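Local coordinates for alpha-catenin-like protein hmp-1 (Caenorhabditis elegans, PDB 5H5M) that binds beta-catenin and actin filaments within the cadherin-catenin complex of adherens junctions and supports cell migration and shape change during body enclosure and elongation, at residues G140-T145 / L200-T205; A194-L199 / E211-Y216; T236-L241 / D368-L373. One frame throughout, in Å; residues are numbered along the deposited sequence.

Overall arrangement
The M domain of this vinculin-family protein is built mainly of helices, with no strand, and the three contacts sample how such helices are tied together. Contacts 1 and 2 are neighbours, with centres 11 Å apart, and both use helix 173-202: contact 1 joins its C-terminal end to the start of helix 142-166, and contact 2 packs its preceding turns against helix 207-233. They meet directly, Thr145 CG2 lying 3.6 Å from Ile198 CD1. Contact 3 is remote, its centre about 43 Å from that of contact 1 and 39 Å from that of contact 2. There helix 237-260, next in the chain after helix 207-233, meets helix 345-374.

Contact 1 of 3, residues G140-T145 / L200-T205; sequences GHEENT and LCHQPT
His141 O, whose carbonyl carbon rests against Cys201 SG, is gripped twice by one residue: Thr145 N and Thr145 OG1 each donate to His141 O at 2.8 Å. The hydroxyl approaches 51° out of the carbonyl plane, so this bond uses no lone-pair direction. It nevertheless holds Thr145 OG1 beside the sulfur, 3.5 Å from Cys201 SG. With SG anti to its backbone N (chi1 175°), Cys201 presses into the first helical turn, where the sulfur also lies 3.6 Å from Glu142 CA. Gly140 carries no side chain, and its CA can come within 4.4 Å of Cys201 CA, while Pro204 CG lies 3.5 Å from Gly140 N. On the outer side, His202 NE2 donates to Glu142 OE1 at 2.8 Å, a weak bond because the N-H points poorly (125°), although carboxylate and ring are nearly coplanar. The other carboxylate oxygen, Glu142 OE2, is engaged by Arg146 in a salt bridge. Thr145 is covered further by Leu133, Ala136 and Ala137 of helix 128-137. The whole illustrates an N-capped helix start, with His141 ND1 weakly accepting from Asn144 N, docked on the C-terminal end of another helix in an alpha-catenin helical bundle.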
ATOM      1  N   GLY A 140     -29.893 -19.202   1.331  1.00 68.02           N
ATOM      2  CA  GLY A 140     -28.990 -18.450   0.482  1.00 54.27           C
ATOM      3  C   GLY A 140     -29.664 -17.176  -0.003  1.00 51.76           C
ATOM      4  O   GLY A 140     -30.692 -17.209  -0.681  1.00 46.37           O
ATOM      5  N   HIS A 141     -29.086 -16.043   0.373  1.00 55.02           N
ATOM      6  CA  HIS A 141     -29.660 -14.731   0.102  1.00 52.07           C
ATOM      7  C   HIS A 141     -29.285 -14.247  -1.301  1.00 56.96           C
ATOM      8  O   HIS A 141     -28.177 -13.746  -1.517  1.00 48.45           O
ATOM      9  CB  HIS A 141     -29.179 -13.744   1.163  1.00 50.75           C
ATOM     10  CG  HIS A 141     -30.163 -12.670   1.489  1.00 56.99           C
ATOM     11  ND1 HIS A 141     -30.258 -11.505   0.759  1.00 63.36           N
ATOM     12  CD2 HIS A 141     -31.088 -12.573   2.473  1.00 61.18           C
ATOM     13  CE1 HIS A 141     -31.200 -10.739   1.277  1.00 69.05           C
ATOM     14  NE2 HIS A 141     -31.722 -11.365   2.317  1.00 64.92           N
ATOM     15  N   GLU A 142     -30.212 -14.407  -2.246  1.00 58.16           N
ATOM     16  CA  GLU A 142     -29.973 -14.075  -3.653  1.00 55.18           C
ATOM     17  C   GLU A 142     -29.493 -12.639  -3.850  1.00 50.46           C
ATOM     18  O   GLU A 142     -28.508 -12.393  -4.545  1.00 47.55           O
ATOM     19  CB  GLU A 142     -31.246 -14.312  -4.477  1.00 49.71           C
ATOM     20  CG  GLU A 142     -31.172 -13.805  -5.917  1.00 63.91           C
ATOM     21  CD  GLU A 142     -30.511 -14.794  -6.865  1.00 70.21           C
ATOM     22  OE1 GLU A 142     -30.110 -15.883  -6.407  1.00 82.06           O
ATOM     23  OE2 GLU A 142     -30.393 -14.480  -8.069  1.00 57.30           O
ATOM     24  N   GLU A 143     -30.191 -11.698  -3.225  1.00 45.27           N
ATOM     25  CA  GLU A 143     -29.883 -10.282  -3.378  1.00 49.83           C
ATOM     26  C   GLU A 143     -28.510  -9.927  -2.810  1.00 53.05           C
ATOM     27  O   GLU A 143     -27.770  -9.144  -3.404  1.00 50.00           O
ATOM     28  CB  GLU A 143     -30.964  -9.432  -2.707  1.00 51.48           C
ATOM     29  CG  GLU A 143     -32.351  -9.572  -3.332  1.00 63.25           C
ATOM     30  CD  GLU A 143     -33.092 -10.816  -2.867  1.00 66.08           C
ATOM     31  OE1 GLU A 143     -32.499 -11.622  -2.118  1.00 69.74           O
ATOM     32  OE2 GLU A 143     -34.269 -10.987  -3.249  1.00 69.56           O
ATOM     33  N   ASN A 144     -28.172 -10.506  -1.661  1.00 56.02           N
ATOM     34  CA  ASN A 144     -26.894 -10.222  -1.019  1.00 53.66           C
ATOM     35  C   ASN A 144     -25.730 -10.927  -1.699  1.00 47.73           C
ATOM     36  O   ASN A 144     -24.637 -10.373  -1.796  1.00 47.94           O
ATOM     37  CB  ASN A 144     -26.933 -10.610   0.460  1.00 52.50           C
ATOM     38  CG  ASN A 144     -27.742  -9.642   1.293  1.00 62.05           C
ATOM     39  OD1 ASN A 144     -27.992  -8.509   0.879  1.00 65.92           O
ATOM     40  ND2 ASN A 144     -28.151 -10.081   2.480  1.00 49.15           N
ATOM     41  N   THR A 145     -25.963 -12.151  -2.164  1.00 43.23           N
ATOM     42  CA  THR A 145     -24.916 -12.911  -2.833  1.00 40.65           C
ATOM     43  C   THR A 145     -24.441 -12.175  -4.082  1.00 42.98           C
ATOM     44  O   THR A 145     -23.241 -12.034  -4.301  1.00 47.27           O
ATOM     45  CB  THR A 145     -25.389 -14.330  -3.214  1.00 44.60           C
ATOM     46  OG1 THR A 145     -25.739 -15.055  -2.028  1.00 49.16           O
ATOM     47  CG2 THR A 145     -24.283 -15.081  -3.946  1.00 44.22           C
ATOM     48  N   LEU A 200     -24.062 -22.101  -5.020  1.00 35.68           N
ATOM     49  CA  LEU A 200     -24.381 -22.487  -3.653  1.00 39.89           C
ATOM     50  C   LEU A 200     -25.636 -21.769  -3.169  1.00 46.60           C
ATOM     51  O   LEU A 200     -26.477 -22.362  -2.495  1.00 51.48           O
ATOM     52  CB  LEU A 200     -23.213 -22.192  -2.713  1.00 34.03           C
ATOM     53  CG  LEU A 200     -23.511 -22.430  -1.229  1.00 40.39           C
ATOM     54  CD1 LEU A 200     -23.942 -23.874  -0.990  1.00 38.27           C
ATOM     55  CD2 LEU A 200     -22.312 -22.065  -0.357  1.00 40.54           C
ATOM     56  N   CYS A 201     -25.755 -20.493  -3.521  1.00 44.49           N
ATOM     57  CA  CYS A 201     -26.913 -19.689  -3.144  1.00 37.25           C
ATOM     58  C   CYS A 201     -28.220 -20.300  -3.646  1.00 40.32           C
ATOM     59  O   CYS A 201     -29.224 -20.310  -2.936  1.00 44.93           O
ATOM     60  CB  CYS A 201     -26.767 -18.264  -3.681  1.00 36.21           C
ATOM     61  SG  CYS A 201     -28.199 -17.208  -3.390  1.00 57.12           S
ATOM     62  N   HIS A 202     -28.195 -20.818  -4.870  1.00 38.37           N
ATOM     63  CA  HIS A 202     -29.393 -21.368  -5.491  1.00 40.16           C
ATOM     64  C   HIS A 202     -29.759 -22.754  -4.954  1.00 47.86           C
ATOM     65  O   HIS A 202     -30.900 -23.189  -5.093  1.00 43.89           O
ATOM     66  CB  HIS A 202     -29.218 -21.419  -7.012  1.00 39.68           C
ATOM     67  CG  HIS A 202     -29.214 -20.068  -7.663  1.00 42.10           C
ATOM     68  ND1 HIS A 202     -28.740 -19.860  -8.941  1.00 46.22           N
ATOM     69  CD2 HIS A 202     -29.626 -18.863  -7.213  1.00 44.17           C
ATOM     70  CE1 HIS A 202     -28.861 -18.580  -9.248  1.00 38.09           C
ATOM     71  NE2 HIS A 202     -29.398 -17.952  -8.219  1.00 42.29           N
ATOM     72  N   GLN A 203     -28.794 -23.444  -4.348  1.00 51.91           N
ATOM     73  CA  GLN A 203     -29.043 -24.761  -3.751  1.00 43.14           C
ATOM     74  C   GLN A 203     -28.291 -24.938  -2.429  1.00 51.47           C
ATOM     75  O   GLN A 203     -27.391 -25.774  -2.336  1.00 55.79           O
ATOM     76  CB  GLN A 203     -28.633 -25.880  -4.713  1.00 42.85           C
ATOM     77  CG  GLN A 203     -29.271 -25.821  -6.090  1.00 42.80           C
ATOM     78  CD  GLN A 203     -29.051 -27.091  -6.883  1.00 50.90           C
ATOM     79  OE1 GLN A 203     -29.361 -28.186  -6.416  1.00 64.89           O
ATOM     80  NE2 GLN A 203     -28.511 -26.953  -8.086  1.00 46.85           N
ATOM     81  N   PRO A 204     -28.667 -24.167  -1.396  1.00 46.10           N
ATOM     82  CA  PRO A 204     -27.882 -24.085  -0.157  1.00 46.65           C
ATOM     83  C   PRO A 204     -27.830 -25.382   0.656  1.00 55.02           C
ATOM     84  O   PRO A 204     -26.878 -25.579   1.413  1.00 50.97           O
ATOM     85  CB  PRO A 204     -28.601 -22.986   0.642  1.00 48.32           C
ATOM     86  CG  PRO A 204     -29.496 -22.291  -0.340  1.00 52.62           C
ATOM     87  CD  PRO A 204     -29.881 -23.339  -1.326  1.00 45.85           C
ATOM     88  N   THR A 205     -28.829 -26.245   0.508  1.00 49.32           N
ATOM     89  CA  THR A 205     -28.884 -27.481   1.286  1.00 53.64           C
ATOM     90  C   THR A 205     -28.128 -28.622   0.610  1.00 55.27           C
ATOM     91  O   THR A 205     -28.159 -29.760   1.078  1.00 59.41           O
ATOM     92  CB  THR A 205     -30.336 -27.928   1.532  1.00 55.23           C
ATOM     93  OG1 THR A 205     -30.979 -28.178   0.276  1.00 64.05           O
ATOM     94  CG2 THR A 205     -31.102 -26.855   2.287  1.00 56.43           C
TER

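Contact 2 of 3, residues A194-L199 / E211-Y216; sequences AQAAIL and ENMETY
Ala196 CB is the small bump on which this interface turns, set into a shallow hollow made by Asn212, Met213 and Tyr216. The amide nitrogen Asn212 ND2 lies 3.5 Å from the methyl, and Tyr216 CD2 closes the hollow one helical turn further on, 4.0 Å from the same Ala196 CB. The complementary bump is the thioether of Met213. Its chain leaves extended (chi1 -174°) and then bends at chi2 (68°), which brings the sulfur over the backbone between Ala196 and Ala197, with Met213 SD 3.5 Å from Ala197 N. Ala197 CB flanks it at 3.7 Å from Met213 SD, and a further bend at chi3 sets CE alongside the same methyl. Leu130 and Ile134 also receive this methionine, extending the apolar packing to helix 128-137, while Tyr216 spreads back along helix 173-202 over Leu189, Gln192 and Val193. Beside the Ala196 methyl the contact turns polar: one water donates to Ala196 O at 2.8 Å and accepts from Asn212 ND2 at 2.8 Å, bridging the two helices. The small alanine side chains are consistent with the 9.0 Å closest approach of the segment axes. Segments 194-199 and 211-216 run at 161° to each other, and their parent helices, joined by a short connection, form an antiparallel helical hairpin, as found in the helical bundles of the vinculin/alpha-catenin family.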
ATOM      1  N   ALA A 194     -16.741 -16.507  -7.565  1.00 35.06           N
ATOM      2  CA  ALA A 194     -18.027 -15.816  -7.546  1.00 38.32           C
ATOM      3  C   ALA A 194     -19.161 -16.740  -7.986  1.00 29.90           C
ATOM      4  O   ALA A 194     -20.179 -16.848  -7.307  1.00 27.34           O
ATOM      5  CB  ALA A 194     -17.980 -14.579  -8.432  1.00 33.93           C
ATOM      6  N   GLN A 195     -18.970 -17.411  -9.118  1.00 24.39           N
ATOM      7  CA  GLN A 195     -19.979 -18.318  -9.657  1.00 28.01           C
ATOM      8  C   GLN A 195     -20.260 -19.504  -8.735  1.00 31.65           C
ATOM      9  O   GLN A 195     -21.393 -19.976  -8.658  1.00 45.41           O
ATOM     10  CB  GLN A 195     -19.555 -18.826 -11.038  1.00 29.96           C
ATOM     11  CG  GLN A 195     -19.563 -17.752 -12.112  1.00 36.39           C
ATOM     12  CD  GLN A 195     -20.909 -17.061 -12.235  1.00 40.49           C
ATOM     13  OE1 GLN A 195     -21.960 -17.702 -12.181  1.00 51.35           O
ATOM     14  NE2 GLN A 195     -20.884 -15.745 -12.397  1.00 39.93           N
ATOM     15  N   ALA A 196     -19.229 -19.982  -8.042  1.00 26.67           N
ATOM     16  CA  ALA A 196     -19.393 -21.076  -7.087  1.00 30.18           C
ATOM     17  C   ALA A 196     -20.348 -20.677  -5.964  1.00 29.79           C
ATOM     18  O   ALA A 196     -21.104 -21.504  -5.453  1.00 32.02           O
ATOM     19  CB  ALA A 196     -18.048 -21.491  -6.514  1.00 26.07           C
ATOM     20  N   ALA A 197     -20.307 -19.403  -5.588  1.00 30.05           N
ATOM     21  CA  ALA A 197     -21.181 -18.878  -4.544  1.00 36.53           C
ATOM     22  C   ALA A 197     -22.607 -18.727  -5.059  1.00 31.55           C
ATOM     23  O   ALA A 197     -23.566 -18.983  -4.334  1.00 39.86           O
ATOM     24  CB  ALA A 197     -20.655 -17.546  -4.030  1.00 27.26           C
ATOM     25  N   ILE A 198     -22.734 -18.306  -6.314  1.00 32.77           N
ATOM     26  CA  ILE A 198     -24.036 -18.183  -6.955  1.00 34.46           C
ATOM     27  C   ILE A 198     -24.713 -19.547  -7.018  1.00 35.71           C
ATOM     28  O   ILE A 198     -25.912 -19.668  -6.765  1.00 37.54           O
ATOM     29  CB  ILE A 198     -23.922 -17.603  -8.379  1.00 38.47           C
ATOM     30  CG1 ILE A 198     -23.181 -16.266  -8.361  1.00 40.60           C
ATOM     31  CG2 ILE A 198     -25.303 -17.428  -8.996  1.00 35.77           C
ATOM     32  CD1 ILE A 198     -23.868 -15.199  -7.537  1.00 49.61           C
ATOM     33  N   LEU A 199     -23.929 -20.571  -7.348  1.00 36.96           N
ATOM     34  CA  LEU A 199     -24.430 -21.941  -7.413  1.00 34.34           C
ATOM     35  C   LEU A 199     -24.853 -22.435  -6.036  1.00 38.63           C
ATOM     36  O   LEU A 199     -25.878 -23.103  -5.896  1.00 36.96           O
ATOM     37  CB  LEU A 199     -23.370 -22.874  -8.006  1.00 31.86           C
ATOM     38  CG  LEU A 199     -23.007 -22.613  -9.471  1.00 42.58           C
ATOM     39  CD1 LEU A 199     -21.817 -23.461  -9.909  1.00 30.75           C
ATOM     40  CD2 LEU A 199     -24.213 -22.858 -10.371  1.00 32.69           C
ATOM     41  N   GLU A 211     -19.383 -28.173  -0.477  1.00 47.09           N
ATOM     42  CA  GLU A 211     -18.000 -28.606  -0.607  1.00 43.96           C
ATOM     43  C   GLU A 211     -17.308 -27.899  -1.769  1.00 42.92           C
ATOM     44  O   GLU A 211     -16.112 -27.623  -1.708  1.00 36.74           O
ATOM     45  CB  GLU A 211     -17.929 -30.125  -0.788  1.00 43.47           C
ATOM     46  CG  GLU A 211     -18.369 -30.909   0.440  1.00 62.12           C
ATOM     47  CD  GLU A 211     -18.336 -32.412   0.223  1.00 76.07           C
ATOM     48  OE1 GLU A 211     -17.981 -32.848  -0.893  1.00 85.43           O
ATOM     49  OE2 GLU A 211     -18.667 -33.158   1.170  1.00 76.61           O
ATOM     50  N   ASN A 212     -18.061 -27.598  -2.822  1.00 43.90           N
ATOM     51  CA  ASN A 212     -17.495 -26.913  -3.977  1.00 38.02           C
ATOM     52  C   ASN A 212     -17.128 -25.473  -3.647  1.00 34.58           C
ATOM     53  O   ASN A 212     -16.115 -24.964  -4.118  1.00 38.87           O
ATOM     54  CB  ASN A 212     -18.460 -26.949  -5.164  1.00 39.00           C
ATOM     55  CG  ASN A 212     -17.944 -26.161  -6.358  1.00 41.01           C
ATOM     56  OD1 ASN A 212     -17.121 -26.652  -7.132  1.00 37.51           O
ATOM     57  ND2 ASN A 212     -18.429 -24.935  -6.511  1.00 30.32           N
ATOM     58  N   MET A 213     -17.953 -24.818  -2.835  1.00 35.70           N
ATOM     59  CA  MET A 213     -17.639 -23.466  -2.392  1.00 40.38           C
ATOM     60  C   MET A 213     -16.369 -23.466  -1.557  1.00 38.05           C
ATOM     61  O   MET A 213     -15.497 -22.618  -1.735  1.00 30.60           O
ATOM     62  CB  MET A 213     -18.786 -22.860  -1.578  1.00 41.47           C
ATOM     63  CG  MET A 213     -18.548 -21.395  -1.230  1.00 30.00           C
ATOM     64  SD  MET A 213     -18.591 -20.356  -2.706  1.00 34.95           S
ATOM     65  CE  MET A 213     -17.320 -19.150  -2.356  1.00 48.48           C
ATOM     66  N   GLU A 214     -16.272 -24.432  -0.650  1.00 36.64           N
ATOM     67  CA  GLU A 214     -15.148 -24.503   0.274  1.00 39.20           C
ATOM     68  C   GLU A 214     -13.847 -24.823  -0.453  1.00 40.28           C
ATOM     69  O   GLU A 214     -12.781 -24.338  -0.072  1.00 35.15           O
ATOM     70  CB  GLU A 214     -15.421 -25.543   1.365  1.00 43.96           C
ATOM     71  CG  GLU A 214     -14.890 -25.157   2.745  1.00 47.93           C
ATOM     72  CD  GLU A 214     -15.678 -24.027   3.397  1.00 60.62           C
ATOM     73  OE1 GLU A 214     -16.639 -23.512   2.781  1.00 61.36           O
ATOM     74  OE2 GLU A 214     -15.334 -23.650   4.536  1.00 72.66           O
ATOM     75  N   THR A 215     -13.938 -25.636  -1.501  1.00 32.63           N
ATOM     76  CA  THR A 215     -12.777 -25.940  -2.327  1.00 39.59           C
ATOM     77  C   THR A 215     -12.244 -24.663  -2.981  1.00 35.19           C
ATOM     78  O   THR A 215     -11.039 -24.404  -2.975  1.00 34.92           O
ATOM     79  CB  THR A 215     -13.113 -26.987  -3.409  1.00 39.54           C
ATOM     80  OG1 THR A 215     -13.341 -28.257  -2.786  1.00 39.67           O
ATOM     81  CG2 THR A 215     -11.969 -27.122  -4.407  1.00 38.81           C
ATOM     82  N   TYR A 216     -13.154 -23.865  -3.531  1.00 27.85           N
ATOM     83  CA  TYR A 216     -12.791 -22.595  -4.150  1.00 26.92           C
ATOM     84  C   TYR A 216     -12.316 -21.580  -3.125  1.00 30.50           C
ATOM     85  O   TYR A 216     -11.382 -20.818  -3.382  1.00 37.16           O
ATOM     86  CB  TYR A 216     -13.973 -22.025  -4.941  1.00 26.68           C
ATOM     87  CG  TYR A 216     -14.037 -22.562  -6.347  1.00 31.35           C
ATOM     88  CD1 TYR A 216     -13.356 -21.933  -7.379  1.00 23.73           C
ATOM     89  CD2 TYR A 216     -14.753 -23.716  -6.639  1.00 28.64           C
ATOM     90  CE1 TYR A 216     -13.399 -22.428  -8.668  1.00 27.48           C
ATOM     91  CE2 TYR A 216     -14.801 -24.220  -7.923  1.00 28.51           C
ATOM     92  CZ  TYR A 216     -14.121 -23.571  -8.933  1.00 28.63           C
ATOM     93  OH  TYR A 216     -14.165 -24.066 -10.213  1.00 41.82           O
TER
HETATM   94  O   HOH W   1     -20.851 -24.248  -5.340  1.00 28.88           O

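Contact 3 of 3, residues T236-L241 / D368-L373; sequences TLDDFL and DIRHAL
The guanidinium of Arg370 has the carbonyl carbon of Leu241 on one face, 4.0 Å above the plane and displaced toward its rim, while Asp238 OD2 and two waters lie in plane at its edge. The carboxylate of Asp238 is turned 55° from that plane, and its direct salt bridge is long and weak, 3.4 Å from Arg370 NH2 to Asp238 OD2. The two waters add further bridges between the same groups. One donates to Asp238 OD2 and lies 2.8 Å from Arg370 NE, from which it accepts; a second, more weakly, joins Asp238 OD1 to Arg370 NH2. The remaining nitrogen, NH1, forms a salt bridge with Glu245. A bend at chi3 (65°) turns the arginine chain along Leu241, whose CB lies 3.7 Å from Arg370 NE. Behind this polar edge, Leu241 and Leu373 meet tip to tip, CD1 to CD1 at 3.5 Å, on an apolar patch continued by Val294, Met298 and Val310. A leucine in place of Arg370 would probably leave Asp238 and Glu245 without their shared positive mate and the two waters without one of their anchors. The chemistry is consistent with an electrostatic tie at the surface, partly direct and partly through water, laid over a leucine contact between antiparallel helices.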
ATOM      1  N   THR A 236       9.819  -2.327   1.393  1.00 26.27           N
ATOM      2  CA  THR A 236      10.644  -1.976   2.538  1.00 24.61           C
ATOM      3  C   THR A 236       9.741  -1.682   3.728  1.00 24.38           C
ATOM      4  O   THR A 236       8.747  -0.965   3.604  1.00 34.99           O
ATOM      5  CB  THR A 236      11.545  -0.761   2.256  1.00 31.75           C
ATOM      6  OG1 THR A 236      10.740   0.415   2.145  1.00 51.06           O
ATOM      7  CG2 THR A 236      12.324  -0.961   0.962  1.00 25.96           C
ATOM      8  N   LEU A 237      10.092  -2.248   4.876  1.00 21.06           N
ATOM      9  CA  LEU A 237       9.282  -2.143   6.084  1.00 20.86           C
ATOM     10  C   LEU A 237       8.999  -0.698   6.495  1.00 23.62           C
ATOM     11  O   LEU A 237       7.885  -0.377   6.908  1.00 23.42           O
ATOM     12  CB  LEU A 237       9.965  -2.884   7.235  1.00 28.65           C
ATOM     13  CG  LEU A 237       9.300  -2.813   8.611  1.00 33.52           C
ATOM     14  CD1 LEU A 237       7.876  -3.328   8.544  1.00 26.97           C
ATOM     15  CD2 LEU A 237      10.110  -3.608   9.626  1.00 27.96           C
ATOM     16  N   ASP A 238       9.995   0.173   6.377  1.00 22.30           N
ATOM     17  CA  ASP A 238       9.811   1.554   6.804  1.00 22.08           C
ATOM     18  C   ASP A 238       8.767   2.282   5.964  1.00 26.00           C
ATOM     19  O   ASP A 238       7.948   3.029   6.503  1.00 27.70           O
ATOM     20  CB  ASP A 238      11.123   2.326   6.761  1.00 23.78           C
ATOM     21  CG  ASP A 238      10.982   3.720   7.340  1.00 34.72           C
ATOM     22  OD1 ASP A 238      10.893   4.686   6.553  1.00 34.56           O
ATOM     23  OD2 ASP A 238      10.928   3.842   8.584  1.00 38.55           O
ATOM     24  N   ASP A 239       8.806   2.073   4.651  1.00 27.30           N
ATOM     25  CA  ASP A 239       7.782   2.617   3.763  1.00 26.70           C
ATOM     26  C   ASP A 239       6.393   2.155   4.192  1.00 28.42           C
ATOM     27  O   ASP A 239       5.457   2.957   4.281  1.00 22.80           O
ATOM     28  CB  ASP A 239       8.035   2.205   2.313  1.00 24.49           C
ATOM     29  CG  ASP A 239       9.226   2.912   1.705  1.00 25.20           C
ATOM     30  OD1 ASP A 239       9.603   3.988   2.212  1.00 27.55           O
ATOM     31  OD2 ASP A 239       9.778   2.393   0.714  1.00 26.04           O
ATOM     32  N   PHE A 240       6.265   0.861   4.472  1.00 21.59           N
ATOM     33  CA  PHE A 240       4.961   0.320   4.821  1.00 25.01           C
ATOM     34  C   PHE A 240       4.441   0.916   6.124  1.00 19.88           C
ATOM     35  O   PHE A 240       3.267   1.250   6.224  1.00 21.17           O
ATOM     36  CB  PHE A 240       5.000  -1.203   4.930  1.00 20.11           C
ATOM     37  CG  PHE A 240       3.648  -1.810   5.163  1.00 24.30           C
ATOM     38  CD1 PHE A 240       2.760  -1.970   4.111  1.00 24.79           C
ATOM     39  CD2 PHE A 240       3.251  -2.193   6.435  1.00 20.50           C
ATOM     40  CE1 PHE A 240       1.508  -2.515   4.319  1.00 20.92           C
ATOM     41  CE2 PHE A 240       2.001  -2.740   6.649  1.00 17.99           C
ATOM     42  CZ  PHE A 240       1.127  -2.898   5.590  1.00 15.75           C
ATOM     43  N   LEU A 241       5.319   1.060   7.111  1.00 19.01           N
ATOM     44  CA  LEU A 241       4.919   1.598   8.403  1.00 18.86           C
ATOM     45  C   LEU A 241       4.633   3.095   8.325  1.00 20.16           C
ATOM     46  O   LEU A 241       3.732   3.593   9.001  1.00 22.93           O
ATOM     47  CB  LEU A 241       5.995   1.319   9.453  1.00 24.39           C
ATOM     48  CG  LEU A 241       6.256  -0.158   9.759  1.00 26.44           C
ATOM     49  CD1 LEU A 241       7.207  -0.289  10.929  1.00 23.11           C
ATOM     50  CD2 LEU A 241       4.957  -0.905  10.036  1.00 27.44           C
ATOM     51  N   ASP A 368       4.824   3.601  18.600  1.00 38.32           N
ATOM     52  CA  ASP A 368       5.659   2.903  19.574  1.00 33.15           C
ATOM     53  C   ASP A 368       6.392   1.740  18.918  1.00 38.12           C
ATOM     54  O   ASP A 368       7.556   1.477  19.219  1.00 48.92           O
ATOM     55  CB  ASP A 368       4.818   2.396  20.750  1.00 31.40           C
ATOM     56  CG  ASP A 368       4.285   3.523  21.620  1.00 39.60           C
ATOM     57  OD1 ASP A 368       4.815   4.651  21.534  1.00 40.50           O
ATOM     58  OD2 ASP A 368       3.339   3.275  22.397  1.00 44.49           O
ATOM     59  N   ILE A 369       5.700   1.049  18.019  1.00 32.85           N
ATOM     60  CA  ILE A 369       6.289  -0.055  17.275  1.00 25.78           C
ATOM     61  C   ILE A 369       7.449   0.446  16.422  1.00 28.27           C
ATOM     62  O   ILE A 369       8.534  -0.133  16.430  1.00 41.48           O
ATOM     63  CB  ILE A 369       5.243  -0.749  16.386  1.00 20.18           C
ATOM     64  CG1 ILE A 369       4.202  -1.459  17.253  1.00 22.58           C
ATOM     65  CG2 ILE A 369       5.907  -1.737  15.446  1.00 19.29           C
ATOM     66  CD1 ILE A 369       3.004  -1.975  16.477  1.00 17.56           C
ATOM     67  N   ARG A 370       7.219   1.540  15.704  1.00 25.94           N
ATOM     68  CA  ARG A 370       8.251   2.135  14.862  1.00 29.89           C
ATOM     69  C   ARG A 370       9.424   2.629  15.699  1.00 32.67           C
ATOM     70  O   ARG A 370      10.577   2.561  15.272  1.00 36.64           O
ATOM     71  CB  ARG A 370       7.669   3.283  14.032  1.00 24.29           C
ATOM     72  CG  ARG A 370       6.505   2.860  13.134  1.00 24.18           C
ATOM     73  CD  ARG A 370       6.087   3.980  12.200  1.00 25.58           C
ATOM     74  NE  ARG A 370       7.140   4.297  11.244  1.00 29.73           N
ATOM     75  CZ  ARG A 370       7.175   5.399  10.503  1.00 32.83           C
ATOM     76  NH1 ARG A 370       6.209   6.302  10.611  1.00 30.98           N
ATOM     77  NH2 ARG A 370       8.179   5.599   9.657  1.00 24.64           N
ATOM     78  N   HIS A 371       9.125   3.117  16.897  1.00 28.17           N
ATOM     79  CA  HIS A 371      10.153   3.613  17.797  1.00 28.21           C
ATOM     80  C   HIS A 371      11.020   2.466  18.321  1.00 42.57           C
ATOM     81  O   HIS A 371      12.251   2.569  18.358  1.00 35.69           O
ATOM     82  CB  HIS A 371       9.518   4.379  18.959  1.00 29.89           C
ATOM     83  CG  HIS A 371      10.514   4.976  19.903  1.00 42.91           C
ATOM     84  ND1 HIS A 371      11.541   5.792  19.483  1.00 53.54           N
ATOM     85  CD2 HIS A 371      10.643   4.868  21.246  1.00 51.58           C
ATOM     86  CE1 HIS A 371      12.260   6.165  20.527  1.00 49.58           C
ATOM     87  NE2 HIS A 371      11.736   5.619  21.609  1.00 53.43           N
ATOM     88  N   ALA A 372      10.371   1.375  18.719  1.00 25.38           N
ATOM     89  CA  ALA A 372      11.075   0.193  19.210  1.00 35.46           C
ATOM     90  C   ALA A 372      12.016  -0.391  18.155  1.00 32.14           C
ATOM     91  O   ALA A 372      13.084  -0.902  18.485  1.00 41.34           O
ATOM     92  CB  ALA A 372      10.077  -0.864  19.668  1.00 25.42           C
ATOM     93  N   LEU A 373      11.618  -0.306  16.890  1.00 29.93           N
ATOM     94  CA  LEU A 373      12.425  -0.826  15.788  1.00 28.24           C
ATOM     95  C   LEU A 373      13.718  -0.033  15.604  1.00 36.61           C
ATOM     96  O   LEU A 373      14.680  -0.528  15.015  1.00 35.96           O
ATOM     97  CB  LEU A 373      11.617  -0.820  14.490  1.00 26.96           C
ATOM     98  CG  LEU A 373      10.519  -1.881  14.377  1.00 29.68           C
ATOM     99  CD1 LEU A 373       9.513  -1.489  13.317  1.00 20.85           C
ATOM    100  CD2 LEU A 373      11.121  -3.239  14.059  1.00 25.20           C
TER
HETATM  101  O   HOH W   2       9.292   2.618  10.784  1.00 27.02           O
HETATM  102  O   HOH W   3       9.873   7.225   7.920  1.00 48.61           O